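Local coordinates for tyrosine--tRNA ligase, mitochondrial (Emericella nidulans, PDB 5IHX), which probably attaches L-tyrosine to mitochondrial tRNA(Tyr) at the expense of ATP, as an aminoacyl-tRNA synthetase of the first class, here without its C-terminal domain and with tyrosine bound, at residues V171-T176 and Q221-W226; G106-V111 and F215-M220; T101-G106 and T165-N170. All coordinates share one frame; numbering follows the deposited sequence.

Interaction 1 (V171-T176 and Q221-W226); sequences VWWNKT and QAWDWW. With TYR (tyrosine), chain C.
W172 and D224 mark the closest backbone approach, 8.6 Å between their CA atoms, so the short helix 170-173 and helix 212-229 meet mainly through side chains. Two indoles converge on one carboxylate oxygen. W172 NE1 gives a hydrogen bond of 2.8 Å to D224 OD2, which lies in the plane of the W172 ring and is met nearly head-on along its C-O bond. W173 NE1 reaches D224 OD2 at 2.7 Å from the syn side; this bond is more bent, 133° at the hydrogen, with OD2 tilted off the W173 ring plane. These two bonds, with N169 ND2 on OD1, limit the carboxylate's rotation and leave OD1 2.9 Å from the phenol OH of the bound tyrosine, which donates to it. W223, its CG anti to the backbone N (chi1 -166°), is brought against both indoles: its edge points toward the face of W172 in an offset edge-to-face contact, while W173 meets it obliquely, CZ2 resting 3.7 Å from W223 CB. A water joins T176 OG1 to W223 NE1. The three tryptophans make a buried aromatic cluster that backs the tyrosine pocket, where D224 reads the ligand's hydroxyl and Q221 OE1 its amino group.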
loop_
_atom_site.group_PDB
_atom_site.type_symbol
_atom_site.label_atom_id
_atom_site.label_comp_id
_atom_site.label_asym_id
_atom_site.label_seq_id
_atom_site.Cartn_x
_atom_site.Cartn_y
_atom_site.Cartn_z
ATOM N N VAL A 171 3.312 -10.882 -11.567
ATOM C CA VAL A 171 2.943 -12.225 -11.131
ATOM C C VAL A 171 2.436 -12.228 -9.690
ATOM O O VAL A 171 1.508 -12.965 -9.365
ATOM C CB VAL A 171 4.135 -13.204 -11.278
ATOM C CG1 VAL A 171 3.906 -14.489 -10.480
ATOM C CG2 VAL A 171 4.366 -13.535 -12.740
ATOM N N TRP A 172 3.039 -11.408 -8.833
ATOM C CA TRP A 172 2.568 -11.291 -7.456
ATOM C C TRP A 172 1.826 -9.979 -7.187
ATOM O O TRP A 172 0.849 -9.973 -6.439
ATOM C CB TRP A 172 3.729 -11.452 -6.460
ATOM C CG TRP A 172 4.980 -10.661 -6.735
ATOM C CD1 TRP A 172 5.228 -9.366 -6.378
ATOM C CD2 TRP A 172 6.175 -11.134 -7.375
ATOM N NE1 TRP A 172 6.493 -8.999 -6.773
ATOM C CE2 TRP A 172 7.095 -10.066 -7.385
ATOM C CE3 TRP A 172 6.550 -12.354 -7.947
ATOM C CZ2 TRP A 172 8.363 -10.181 -7.951
ATOM C CZ3 TRP A 172 7.810 -12.463 -8.508
ATOM C CH2 TRP A 172 8.702 -11.384 -8.503
ATOM N N TRP A 173 2.261 -8.876 -7.790
ATOM C CA TRP A 173 1.646 -7.581 -7.485
ATOM C C TRP A 173 0.193 -7.456 -7.936
ATOM O O TRP A 173 -0.531 -6.584 -7.457
ATOM C CB TRP A 173 2.456 -6.440 -8.106
ATOM C CG TRP A 173 3.713 -6.140 -7.359
ATOM C CD1 TRP A 173 4.978 -6.096 -7.864
ATOM C CD2 TRP A 173 3.828 -5.852 -5.961
ATOM N NE1 TRP A 173 5.874 -5.792 -6.868
ATOM C CE2 TRP A 173 5.192 -5.640 -5.690
ATOM C CE3 TRP A 173 2.908 -5.753 -4.913
ATOM C CZ2 TRP A 173 5.660 -5.336 -4.414
ATOM C CZ3 TRP A 173 3.372 -5.452 -3.649
ATOM C CH2 TRP A 173 4.736 -5.246 -3.409
ATOM N N ASN A 174 -0.240 -8.316 -8.849
ATOM C CA ASN A 174 -1.624 -8.283 -9.298
ATOM C C ASN A 174 -2.606 -8.721 -8.211
ATOM O O ASN A 174 -3.764 -8.310 -8.222
ATOM C CB ASN A 174 -1.803 -9.159 -10.541
ATOM C CG ASN A 174 -1.315 -8.479 -11.814
ATOM O OD1 ASN A 174 -0.961 -7.298 -11.807
ATOM N ND2 ASN A 174 -1.312 -9.221 -12.915
ATOM N N LYS A 175 -2.138 -9.546 -7.275
ATOM C CA LYS A 175 -3.007 -10.102 -6.239
ATOM C C LYS A 175 -2.530 -9.836 -4.806
ATOM O O LYS A 175 -3.323 -9.940 -3.870
ATOM C CB LYS A 175 -3.166 -11.611 -6.456
ATOM C CG LYS A 175 -1.858 -12.374 -6.600
ATOM C CD LYS A 175 -2.105 -13.834 -6.940
ATOM N N THR A 176 -1.253 -9.501 -4.634
ATOM C CA THR A 176 -0.670 -9.336 -3.298
ATOM C C THR A 176 -1.452 -8.330 -2.442
ATOM O O THR A 176 -1.435 -7.132 -2.729
ATOM C CB THR A 176 0.803 -8.874 -3.378
ATOM O OG1 THR A 176 1.602 -9.893 -3.990
ATOM C CG2 THR A 176 1.361 -8.573 -1.986
ATOM N N GLN A 221 10.017 -2.702 -4.206
ATOM C CA GLN A 221 11.273 -3.267 -4.689
ATOM C C GLN A 221 11.817 -4.277 -3.683
ATOM O O GLN A 221 12.352 -5.320 -4.061
ATOM C CB GLN A 221 12.302 -2.169 -4.956
ATOM C CG GLN A 221 13.593 -2.697 -5.584
ATOM C CD GLN A 221 14.322 -1.666 -6.434
ATOM O OE1 GLN A 221 13.738 -0.678 -6.881
ATOM N NE2 GLN A 221 15.608 -1.901 -6.666
ATOM N N ALA A 222 11.685 -3.955 -2.401
ATOM C CA ALA A 222 12.136 -4.849 -1.343
ATOM C C ALA A 222 11.339 -6.143 -1.377
ATOM O O ALA A 222 11.895 -7.232 -1.229
ATOM C CB ALA A 222 12.000 -4.183 0.012
ATOM N N TRP A 223 10.031 -6.020 -1.572
ATOM C CA TRP A 223 9.159 -7.184 -1.628
ATOM C C TRP A 223 9.496 -8.042 -2.850
ATOM O O TRP A 223 9.501 -9.270 -2.765
ATOM C CB TRP A 223 7.688 -6.755 -1.647
ATOM C CG TRP A 223 6.736 -7.880 -1.374
ATOM C CD1 TRP A 223 6.040 -8.611 -2.293
ATOM C CD2 TRP A 223 6.383 -8.409 -0.091
ATOM N NE1 TRP A 223 5.271 -9.558 -1.659
ATOM C CE2 TRP A 223 5.466 -9.457 -0.307
ATOM C CE3 TRP A 223 6.752 -8.096 1.222
ATOM C CZ2 TRP A 223 4.912 -10.193 0.740
ATOM C CZ3 TRP A 223 6.204 -8.829 2.259
ATOM C CH2 TRP A 223 5.293 -9.864 2.012
ATOM N N ASP A 224 9.767 -7.394 -3.984
ATOM C CA ASP A 224 10.226 -8.101 -5.183
ATOM C C ASP A 224 11.401 -9.007 -4.847
ATOM O O ASP A 224 11.403 -10.192 -5.179
ATOM C CB ASP A 224 10.650 -7.125 -6.282
ATOM C CG ASP A 224 9.476 -6.485 -6.992
ATOM O OD1 ASP A 224 9.712 -5.521 -7.749
ATOM O OD2 ASP A 224 8.328 -6.934 -6.796
ATOM N N TRP A 225 12.401 -8.433 -4.184
ATOM C CA TRP A 225 13.599 -9.170 -3.803
ATOM C C TRP A 225 13.229 -10.346 -2.909
ATOM O O TRP A 225 13.690 -11.469 -3.121
ATOM C CB TRP A 225 14.588 -8.251 -3.088
ATOM C CG TRP A 225 15.980 -8.806 -2.987
ATOM C CD1 TRP A 225 16.384 -10.073 -3.294
ATOM C CD2 TRP A 225 17.152 -8.105 -2.553
ATOM N NE1 TRP A 225 17.733 -10.205 -3.075
ATOM C CE2 TRP A 225 18.229 -9.012 -2.620
ATOM C CE3 TRP A 225 17.395 -6.800 -2.113
ATOM C CZ2 TRP A 225 19.528 -8.655 -2.268
ATOM C CZ3 TRP A 225 18.685 -6.448 -1.763
ATOM C CH2 TRP A 225 19.736 -7.372 -1.841
ATOM N N TRP A 226 12.393 -10.080 -1.909
ATOM C CA TRP A 226 11.940 -11.120 -0.994
ATOM C C TRP A 226 11.320 -12.290 -1.755
ATOM O O TRP A 226 11.603 -13.449 -1.459
ATOM C CB TRP A 226 10.934 -10.549 0.009
ATOM C CG TRP A 226 10.163 -11.600 0.745
ATOM C CD1 TRP A 226 8.810 -11.770 0.749
ATOM C CD2 TRP A 226 10.699 -12.633 1.581
ATOM N NE1 TRP A 226 8.468 -12.841 1.537
ATOM C CE2 TRP A 226 9.610 -13.390 2.058
ATOM C CE3 TRP A 226 11.992 -12.992 1.972
ATOM C CZ2 TRP A 226 9.774 -14.482 2.906
ATOM C CZ3 TRP A 226 12.153 -14.079 2.813
ATOM C CH2 TRP A 226 11.050 -14.810 3.271
HETATM N N TYR C . 13.715 0.395 -9.580
HETATM C CA TYR C . 14.624 -0.023 -10.687
HETATM C C TYR C . 14.810 1.107 -11.693
HETATM O O TYR C . 15.836 1.195 -12.371
HETATM C CB TYR C . 14.075 -1.265 -11.390
HETATM C CG TYR C . 13.691 -2.372 -10.440
HETATM C CD1 TYR C . 14.656 -3.032 -9.688
HETATM C CD2 TYR C . 12.365 -2.758 -10.290
HETATM C CE1 TYR C . 14.312 -4.044 -8.818
HETATM C CE2 TYR C . 12.011 -3.768 -9.422
HETATM C CZ TYR C . 12.989 -4.409 -8.690
HETATM O OH TYR C . 12.642 -5.416 -7.822
HETATM O OXT TYR C . 13.934 1.957 -11.853
HETATM O O HOH W 1 3.157 -11.722 -2.650
#

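Interaction 2 (G106-V111 and F215-M220); sequences GATSRV and FTYPLM. With TYR (tyrosine), chain C.
The ring of Y217 comes edge-on to the 106-111 turn: T108 O lies near the ring plane, 3.2 Å from Y217 CE1, and V111 CG1 sits at the same rim, 3.9 Å from Y217 CD1. T108 CB also touches CE1, so the rim of the phenol is fitted against both the backbone and the side chains of the turn. One turn further along helix 212-229, M220 lies against T108 and V111. Its chain is extended from CA to SD and then bends at chi3 (72°), which carries CE to 3.8 Å from T108 CG2 while SD lies 3.8 Å from V111 CG2. No hydrogen bond crosses between the segments; this is a largely apolar fit, with the carbonyl of T108 at the ring edge, between a weakly bonded helical turn and a helix kinked around P218, at the amino end of the bound substrate in the synthetase pocket. There Y217 OH accepts from the tyrosine N at 2.8 Å, with D113 also bonded to the ligand. Next to Y217 in the pocket, D73 OD1 is hydrogen-bonded to Y217 OH, and T108 OG1 is bonded to D73 OD2 and to N169 ND2, tying both walls to one carboxylate. S109 OG donates to G106 O at 2.8 Å from above the carbonyl plane, tightening the turn itself. The second subunit adds packing: its F212 meets T216 and L219, and its L182 meets M220.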
loop_
_atom_site.group_PDB
_atom_site.type_symbol
_atom_site.label_atom_id
_atom_site.label_comp_id
_atom_site.label_asym_id
_atom_site.label_seq_id
_atom_site.Cartn_x
_atom_site.Cartn_y
_atom_site.Cartn_z
ATOM N N GLY A 106 6.674 -4.766 -14.334
ATOM C CA GLY A 106 5.398 -4.413 -14.929
ATOM C C GLY A 106 4.508 -3.656 -13.959
ATOM O O GLY A 106 3.851 -2.685 -14.338
ATOM N N ALA A 107 4.486 -4.101 -12.707
ATOM C CA ALA A 107 3.670 -3.464 -11.679
ATOM C C ALA A 107 4.335 -2.191 -11.162
ATOM O O ALA A 107 3.707 -1.136 -11.093
ATOM C CB ALA A 107 3.416 -4.424 -10.533
ATOM N N THR A 108 5.610 -2.295 -10.797
ATOM C CA THR A 108 6.318 -1.183 -10.174
ATOM C C THR A 108 6.507 -0.011 -11.133
ATOM O O THR A 108 6.800 1.106 -10.706
ATOM C CB THR A 108 7.701 -1.622 -9.654
ATOM O OG1 THR A 108 8.373 -2.384 -10.663
ATOM C CG2 THR A 108 7.561 -2.468 -8.397
ATOM N N SER A 109 6.335 -0.266 -12.426
ATOM C CA SER A 109 6.420 0.794 -13.426
ATOM C C SER A 109 5.188 1.693 -13.370
ATOM O O SER A 109 5.247 2.861 -13.753
ATOM C CB SER A 109 6.586 0.202 -14.826
ATOM O OG SER A 109 5.462 -0.579 -15.194
ATOM N N ARG A 110 4.074 1.142 -12.898
ATOM C CA ARG A 110 2.851 1.921 -12.729
ATOM C C ARG A 110 3.066 3.021 -11.693
ATOM O O ARG A 110 2.604 4.148 -11.865
ATOM C CB ARG A 110 1.685 1.023 -12.306
ATOM C CG ARG A 110 1.327 -0.062 -13.310
ATOM C CD ARG A 110 0.134 -0.875 -12.829
ATOM N NE ARG A 110 -0.186 -1.983 -13.723
ATOM C CZ ARG A 110 -1.172 -2.850 -13.514
ATOM N N VAL A 111 3.776 2.684 -10.618
ATOM C CA VAL A 111 4.093 3.645 -9.565
ATOM C C VAL A 111 5.183 4.611 -10.025
ATOM O O VAL A 111 4.999 5.828 -9.992
ATOM C CB VAL A 111 4.549 2.927 -8.276
ATOM C CG1 VAL A 111 5.003 3.933 -7.218
ATOM C CG2 VAL A 111 3.428 2.057 -7.733
ATOM N N PHE A 215 6.395 7.095 -2.230
ATOM C CA PHE A 215 7.001 6.839 -0.929
ATOM C C PHE A 215 7.052 5.340 -0.637
ATOM O O PHE A 215 7.926 4.869 0.089
ATOM C CB PHE A 215 6.216 7.583 0.157
ATOM C CG PHE A 215 6.879 7.588 1.504
ATOM C CD1 PHE A 215 8.092 8.229 1.692
ATOM C CD2 PHE A 215 6.272 6.980 2.591
ATOM C CE1 PHE A 215 8.700 8.245 2.934
ATOM C CE2 PHE A 215 6.873 6.995 3.837
ATOM C CZ PHE A 215 8.088 7.630 4.009
ATOM N N THR A 216 6.117 4.598 -1.224
ATOM C CA THR A 216 6.003 3.160 -1.001
ATOM C C THR A 216 6.909 2.344 -1.927
ATOM O O THR A 216 7.173 1.172 -1.665
ATOM C CB THR A 216 4.539 2.694 -1.199
ATOM O OG1 THR A 216 3.659 3.515 -0.426
ATOM C CG2 THR A 216 4.351 1.235 -0.793
ATOM N N TYR A 217 7.393 2.968 -2.999
ATOM C CA TYR A 217 8.130 2.249 -4.041
ATOM C C TYR A 217 9.280 1.393 -3.485
ATOM O O TYR A 217 9.428 0.237 -3.883
ATOM C CB TYR A 217 8.666 3.228 -5.094
ATOM C CG TYR A 217 9.289 2.539 -6.290
ATOM C CD1 TYR A 217 8.550 2.331 -7.447
ATOM C CD2 TYR A 217 10.606 2.090 -6.264
ATOM C CE1 TYR A 217 9.101 1.701 -8.543
ATOM C CE2 TYR A 217 11.165 1.459 -7.359
ATOM C CZ TYR A 217 10.407 1.266 -8.496
ATOM O OH TYR A 217 10.954 0.638 -9.592
ATOM N N PRO A 218 10.101 1.950 -2.577
ATOM C CA PRO A 218 11.176 1.133 -1.994
ATOM C C PRO A 218 10.678 -0.176 -1.374
ATOM O O PRO A 218 11.369 -1.192 -1.459
ATOM C CB PRO A 218 11.774 2.040 -0.915
ATOM C CG PRO A 218 11.416 3.414 -1.303
ATOM C CD PRO A 218 10.175 3.358 -2.139
ATOM N N LEU A 219 9.502 -0.148 -0.754
ATOM C CA LEU A 219 8.955 -1.344 -0.123
ATOM C C LEU A 219 8.537 -2.367 -1.178
ATOM O O LEU A 219 8.628 -3.575 -0.952
ATOM C CB LEU A 219 7.764 -0.996 0.778
ATOM C CG LEU A 219 8.101 -0.419 2.158
ATOM C CD1 LEU A 219 8.570 1.025 2.061
ATOM C CD2 LEU A 219 6.906 -0.537 3.101
ATOM N N MET A 220 8.081 -1.887 -2.329
ATOM C CA MET A 220 7.717 -2.784 -3.421
ATOM C C MET A 220 8.952 -3.470 -4.001
ATOM O O MET A 220 8.941 -4.675 -4.256
ATOM C CB MET A 220 6.977 -2.026 -4.523
ATOM C CG MET A 220 5.615 -1.500 -4.108
ATOM S SD MET A 220 4.754 -0.667 -5.456
ATOM C CE MET A 220 4.317 -2.054 -6.506
HETATM N N TYR C . 13.715 0.395 -9.580
HETATM C CA TYR C . 14.624 -0.023 -10.687
HETATM C C TYR C . 14.810 1.107 -11.693
HETATM O O TYR C . 15.836 1.195 -12.371
HETATM C CB TYR C . 14.075 -1.265 -11.390
HETATM C CG TYR C . 13.691 -2.372 -10.440
HETATM C CD1 TYR C . 14.656 -3.032 -9.688
HETATM C CD2 TYR C . 12.365 -2.758 -10.290
HETATM C CE1 TYR C . 14.312 -4.044 -8.818
HETATM C CE2 TYR C . 12.011 -3.768 -9.422
HETATM C CZ TYR C . 12.989 -4.409 -8.690
HETATM O OH TYR C . 12.642 -5.416 -7.822
HETATM O OXT TYR C . 13.934 1.957 -11.853
#

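Interaction 3 (T101-G106 and T165-N170); sequences TFLLGG and TLTNNN. With TYR (tyrosine), chain C.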
loop_
_atom_site.group_PDB
_atom_site.type_symbol
_atom_site.label_atom_id
_atom_site.label_comp_id
_atom_site.label_asym_id
_atom_site.label_seq_id
_atom_site.Cartn_x
_atom_site.Cartn_y
_atom_site.Cartn_z
ATOM N N THR A 101 18.339 -13.917 -12.817
ATOM C CA THR A 101 16.947 -13.564 -13.056
ATOM C C THR A 101 16.840 -12.144 -13.583
ATOM O O THR A 101 17.386 -11.210 -12.996
ATOM C CB THR A 101 16.099 -13.698 -11.773
ATOM O OG1 THR A 101 16.139 -15.052 -11.308
ATOM C CG2 THR A 101 14.648 -13.297 -12.031
ATOM N N PHE A 102 16.137 -11.999 -14.701
ATOM C CA PHE A 102 15.768 -10.693 -15.229
ATOM C C PHE A 102 14.370 -10.367 -14.741
ATOM O O PHE A 102 13.418 -11.075 -15.071
ATOM C CB PHE A 102 15.809 -10.673 -16.762
ATOM C CG PHE A 102 17.160 -10.979 -17.346
ATOM C CD1 PHE A 102 17.908 -9.978 -17.941
ATOM C CD2 PHE A 102 17.680 -12.262 -17.308
ATOM C CE1 PHE A 102 19.147 -10.247 -18.486
ATOM C CE2 PHE A 102 18.922 -12.536 -17.853
ATOM C CZ PHE A 102 19.655 -11.526 -18.442
ATOM N N LEU A 103 14.246 -9.301 -13.959
ATOM C CA LEU A 103 12.954 -8.912 -13.409
ATOM C C LEU A 103 12.368 -7.726 -14.162
ATOM O O LEU A 103 12.924 -6.630 -14.142
ATOM C CB LEU A 103 13.081 -8.569 -11.925
ATOM C CG LEU A 103 11.774 -8.165 -11.239
ATOM C CD1 LEU A 103 10.812 -9.341 -11.196
ATOM C CD2 LEU A 103 12.042 -7.636 -9.846
ATOM N N LEU A 104 11.236 -7.955 -14.818
ATOM C CA LEU A 104 10.531 -6.893 -15.521
ATOM C C LEU A 104 9.509 -6.281 -14.570
ATOM O O LEU A 104 8.604 -6.962 -14.089
ATOM C CB LEU A 104 9.856 -7.437 -16.783
ATOM C CG LEU A 104 9.131 -6.432 -17.680
ATOM C CD1 LEU A 104 10.071 -5.344 -18.183
ATOM C CD2 LEU A 104 8.480 -7.156 -18.847
ATOM N N GLY A 105 9.667 -4.992 -14.297
ATOM C CA GLY A 105 8.830 -4.312 -13.326
ATOM C C GLY A 105 7.511 -3.833 -13.897
ATOM O O GLY A 105 7.250 -2.635 -13.926
ATOM N N GLY A 106 6.674 -4.766 -14.334
ATOM C CA GLY A 106 5.398 -4.413 -14.929
ATOM C C GLY A 106 4.508 -3.656 -13.959
ATOM O O GLY A 106 3.851 -2.685 -14.338
ATOM N N THR A 165 16.343 -16.780 -15.891
ATOM C CA THR A 165 14.898 -16.661 -15.730
ATOM C C THR A 165 14.439 -15.246 -16.060
ATOM O O THR A 165 15.109 -14.276 -15.717
ATOM C CB THR A 165 14.462 -17.018 -14.289
ATOM O OG1 THR A 165 14.935 -18.327 -13.953
ATOM C CG2 THR A 165 12.943 -16.975 -14.146
ATOM N N LEU A 166 13.306 -15.143 -16.750
ATOM C CA LEU A 166 12.650 -13.861 -16.986
ATOM C C LEU A 166 11.314 -13.858 -16.254
ATOM O O LEU A 166 10.461 -14.710 -16.510
ATOM C CB LEU A 166 12.445 -13.612 -18.483
ATOM C CG LEU A 166 11.573 -12.404 -18.848
ATOM C CD1 LEU A 166 12.159 -11.122 -18.277
ATOM C CD2 LEU A 166 11.391 -12.291 -20.353
ATOM N N THR A 167 11.141 -12.905 -15.344
ATOM C CA THR A 167 9.939 -12.837 -14.521
ATOM C C THR A 167 9.374 -11.420 -14.486
ATOM O O THR A 167 10.117 -10.444 -14.387
ATOM C CB THR A 167 10.220 -13.306 -13.079
ATOM O OG1 THR A 167 10.731 -14.642 -13.096
ATOM C CG2 THR A 167 8.949 -13.261 -12.235
ATOM N N ASN A 168 8.053 -11.326 -14.589
ATOM C CA ASN A 168 7.337 -10.065 -14.431
ATOM C C ASN A 168 6.776 -9.980 -13.013
ATOM O O ASN A 168 6.078 -10.889 -12.573
ATOM C CB ASN A 168 6.211 -9.964 -15.463
ATOM C CG ASN A 168 5.588 -8.580 -15.526
ATOM O OD1 ASN A 168 5.537 -7.856 -14.531
ATOM N ND2 ASN A 168 5.098 -8.212 -16.705
ATOM N N ASN A 169 7.081 -8.905 -12.290
ATOM C CA ASN A 169 6.641 -8.807 -10.901
ATOM C C ASN A 169 5.125 -8.616 -10.792
ATOM O O ASN A 169 4.578 -8.613 -9.693
ATOM C CB ASN A 169 7.388 -7.687 -10.158
ATOM C CG ASN A 169 7.128 -6.304 -10.728
ATOM O OD1 ASN A 169 6.296 -6.114 -11.614
ATOM N ND2 ASN A 169 7.852 -5.319 -10.205
ATOM N N ASN A 170 4.457 -8.452 -11.932
ATOM C CA ASN A 170 2.997 -8.517 -11.988
ATOM C C ASN A 170 2.477 -9.852 -11.468
ATOM O O ASN A 170 1.339 -9.948 -11.008
ATOM C CB ASN A 170 2.488 -8.320 -13.421
ATOM C CG ASN A 170 2.207 -6.870 -13.756
ATOM O OD1 ASN A 170 1.800 -6.084 -12.900
ATOM N ND2 ASN A 170 2.397 -6.513 -15.022
HETATM N N TYR C . 13.715 0.395 -9.580
HETATM C CA TYR C . 14.624 -0.023 -10.687
HETATM C C TYR C . 14.810 1.107 -11.693
HETATM O O TYR C . 15.836 1.195 -12.371
HETATM C CB TYR C . 14.075 -1.265 -11.390
HETATM C CG TYR C . 13.691 -2.372 -10.440
HETATM C CD1 TYR C . 14.656 -3.032 -9.688
HETATM C CD2 TYR C . 12.365 -2.758 -10.290
HETATM C CE1 TYR C . 14.312 -4.044 -8.818
HETATM C CE2 TYR C . 12.011 -3.768 -9.422
HETATM C CZ TYR C . 12.989 -4.409 -8.690
HETATM O OH TYR C . 12.642 -5.416 -7.822
HETATM O OXT TYR C . 13.934 1.957 -11.853
#
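F102 and L104 face strand 164-168 with both N-H and C=O, and the two strands run parallel at 20° with their axes 4.6 Å apart at closest. The bonds form the regular parallel ladder: F102 N to T165 O at 2.7 Å, T167 N back to F102 O, L104 N to T167 O at 2.8 Å, and N169 N to L104 O, where the ladder gives way to loop. Here L103, L104, G105, G106 and N169 are buried and closely packed. G105 turns the chain in an inverse gamma turn, and N168, its side chain swung opposite the main-chain nitrogen (chi1 -170°), lays OD1 where N170 N donates to it at 2.9 Å, a cap on the helix that follows; G106 N adds a weak bond to the same OD1. N169 folds its amide over G105, its ND2 3.4 Å from G105 CA, and its OD1 takes the N-H of A107. L103 CD1 presses on T167 O, while L103 CD2 reaches the ligand, 3.1 Å from the tyrosine OH. T101 and most of strand 164-168, an edge strand of this chain's Rossmann-type sheet, are partly exposed, and the threonine side chains fit more loosely, T101 OG1 3.9 Å from T165 CB. Backbone bonds thus hold the sheet edge, while asparagine amides fix the loops beyond it, and N169 ND2, bonded to D224 OD1, helps orient the carboxylate that accepts from the ligand's phenol OH.

How the interactions relate
All three contacts border the tyrosine site, but each in its own chemistry. Interaction 3 is sheet: backbone hydrogen bonds dominate, and it is only partly buried, with no contact to the second subunit. Interactions 1 and 2 are buried, both use helix 212-229 and both touch the second subunit; the first gathers indole N-H groups on a carboxylate, whereas the second is largely apolar, with no hydrogen bond between its segments. Strand 100-104 leads through G106, shared by interactions 2 and 3, into helix 108-111, and strand 164-168 leads into helix 170-173. N169 connects the three, probably bonding A107 and T108 as well as D224, while W173 packs on A107.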